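Local structure of transcriptional regulator, MarR family (Silicibacter pomeroyi DSS-3, 3CDH) at residues L49-D54 with A64-M69. The protein probably binds DNA as a transcription factor of the MarR family, using a winged helix-turn-helix domain. Residues are numbered along the deposited sequence; the frame is centred on the assembly and turned at random.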
loop_
_atom_site.group_PDB
_atom_site.type_symbol
_atom_site.label_atom_id
_atom_site.label_comp_id
_atom_site.label_asym_id
_atom_site.label_seq_id
_atom_site.Cartn_x
_atom_site.Cartn_y
_atom_site.Cartn_z
ATOM N N LEU B 49 -1.247 -2.275 -17.545
ATOM C CA LEU B 49 -0.184 -2.373 -18.542
ATOM C C LEU B 49 0.990 -3.197 -18.048
ATOM O O LEU B 49 1.505 -4.064 -18.774
ATOM C CB LEU B 49 0.296 -0.999 -18.986
ATOM C CG LEU B 49 -0.736 -0.132 -19.702
ATOM C CD1 LEU B 49 -0.120 1.218 -19.887
ATOM C CD2 LEU B 49 -1.167 -0.710 -21.048
ATOM N N ALA B 50 1.412 -2.951 -16.813
ATOM C CA ALA B 50 2.492 -3.747 -16.250
ATOM C C ALA B 50 2.139 -5.254 -16.250
ATOM O O ALA B 50 2.977 -6.099 -16.629
ATOM C CB ALA B 50 2.861 -3.245 -14.884
ATOM N N CYS B 51 0.902 -5.596 -15.886
ATOM C CA CYS B 51 0.508 -7.018 -15.887
ATOM C C CYS B 51 0.421 -7.637 -17.249
ATOM O O CYS B 51 0.561 -8.841 -17.364
ATOM C CB CYS B 51 -0.850 -7.240 -15.255
ATOM S SG CYS B 51 -0.893 -6.788 -13.588
ATOM N N LEU B 52 0.130 -6.840 -18.272
ATOM C CA LEU B 52 -0.126 -7.426 -19.584
ATOM C C LEU B 52 1.086 -7.440 -20.495
ATOM O O LEU B 52 1.034 -8.040 -21.553
ATOM C CB LEU B 52 -1.323 -6.774 -20.276
ATOM C CG LEU B 52 -2.695 -6.974 -19.641
ATOM C CD1 LEU B 52 -3.677 -6.200 -20.436
ATOM C CD2 LEU B 52 -3.106 -8.417 -19.617
ATOM N N VAL B 53 2.167 -6.785 -20.088
ATOM C CA VAL B 53 3.356 -6.722 -20.920
ATOM C C VAL B 53 3.935 -8.111 -21.244
ATOM O O VAL B 53 4.178 -8.380 -22.411
ATOM C CB VAL B 53 4.400 -5.743 -20.354
ATOM C CG1 VAL B 53 5.242 -6.391 -19.279
ATOM C CG2 VAL B 53 5.264 -5.193 -21.464
ATOM N N ASP B 54 4.121 -8.995 -20.252
ATOM C CA ASP B 54 4.603 -10.363 -20.550
ATOM C C ASP B 54 3.504 -11.260 -21.038
ATOM O O ASP B 54 3.681 -11.933 -22.033
ATOM C CB ASP B 54 5.204 -11.106 -19.367
ATOM C CG ASP B 54 5.981 -10.233 -18.470
ATOM O OD1 ASP B 54 7.231 -10.151 -18.623
ATOM O OD2 ASP B 54 5.318 -9.635 -17.605
ATOM N N ALA B 64 -7.392 -7.887 -11.526
ATOM C CA ALA B 64 -7.805 -7.244 -10.290
ATOM C C ALA B 64 -6.914 -7.642 -9.095
ATOM O O ALA B 64 -6.365 -6.788 -8.403
ATOM C CB ALA B 64 -9.257 -7.487 -10.012
ATOM N N LYS B 65 -6.730 -8.932 -8.880
ATOM C CA LYS B 65 -5.876 -9.363 -7.805
ATOM C C LYS B 65 -4.442 -8.848 -7.929
ATOM O O LYS B 65 -3.866 -8.411 -6.934
ATOM C CB LYS B 65 -5.933 -10.883 -7.643
ATOM C CG LYS B 65 -7.322 -11.348 -7.208
ATOM C CD LYS B 65 -7.416 -12.876 -7.126
ATOM C CE LYS B 65 -8.872 -13.372 -7.368
ATOM N NZ LYS B 65 -9.192 -14.683 -6.675
ATOM N N LEU B 66 -3.864 -8.870 -9.124
ATOM C CA LEU B 66 -2.502 -8.347 -9.281
ATOM C C LEU B 66 -2.447 -6.871 -9.060
ATOM O O LEU B 66 -1.464 -6.367 -8.541
ATOM C CB LEU B 66 -1.891 -8.696 -10.627
ATOM C CG LEU B 66 -1.615 -10.197 -10.774
ATOM C CD1 LEU B 66 -1.149 -10.519 -12.175
ATOM C CD2 LEU B 66 -0.606 -10.709 -9.739
ATOM N N SER B 67 -3.510 -6.160 -9.415
ATOM C CA SER B 67 -3.489 -4.703 -9.278
ATOM C C SER B 67 -3.957 -4.193 -7.943
ATOM O O SER B 67 -3.938 -2.990 -7.708
ATOM C CB SER B 67 -4.308 -4.062 -10.367
ATOM O OG SER B 67 -3.740 -4.390 -11.602
ATOM N N LEU B 68 -4.368 -5.120 -7.088
ATOM C CA LEU B 68 -4.908 -4.820 -5.774
ATOM C C LEU B 68 -6.148 -3.969 -5.875
ATOM O O LEU B 68 -6.205 -2.900 -5.283
ATOM C CB LEU B 68 -3.858 -4.129 -4.892
ATOM C CG LEU B 68 -2.413 -4.630 -5.004
ATOM C CD1 LEU B 68 -1.507 -3.814 -4.122
ATOM C CD2 LEU B 68 -2.292 -6.120 -4.690
HETATM N N MSE B 69 -7.136 -4.419 -6.647
HETATM C CA MSE B 69 -8.394 -3.680 -6.772
HETATM C C MSE B 69 -9.561 -4.580 -6.633
HETATM O O MSE B 69 -9.484 -5.762 -6.927
HETATM C CB MSE B 69 -8.605 -3.088 -8.150
HETATM C CG MSE B 69 -7.416 -2.663 -8.887
HETATM SE SE MSE B 69 -7.791 -0.842 -9.296
HETATM C CE MSE B 69 -6.778 -0.058 -7.758
#
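Cys-51 and Leu-66 carry most of the contact: SG of Cys-51 lies 3.7 Å from CB of Leu-66 and 4.0 Å from its CD1, so the sulfur sits alongside the root of the leucine and one of its methyl branches. The CB atoms of both residues are directed across the interface. In Cys-51, chi1 of -63° holds SG beside the backbone N, where it meets Leu-66 on helix 60-67. Ser-67 borders the same sulfur more loosely, its OG 4.2 Å from SG of Cys-51, and that hydroxyl is hydrogen-bonded to the carbonyl of Leu-63 one turn back. No hydrogen bond joins the segments, and the CA atoms of Cys-51 and Leu-66 remain 7.4 Å apart.

Beyond this first shell, Met-58 of strand 58-59 touches both Cys-51 and Leu-66, while Tyr-19 of the second subunit packs on Leu-66. NH1 of Arg-47, on helix 43-54, hydrogen-bonds to O of Ser-67; a glycerol, probably from the crystallisation liquor, lies near Cys-51 and hydrogen-bonds to O of Leu-66. Helix 60-67 closes in a Schellman motif: Leu-68 has positive phi (60°), Met-69 N reaches Ala-64 O at 3.0 Å, and Leu-68 N bonds weakly to Lys-65 O (3.3 Å). This turn leads to helix 71-84, the probable recognition helix. The segments bury 99 Å², both sides summed; thiol meets leucine through apolar packing, and their direct contact is van der Waals.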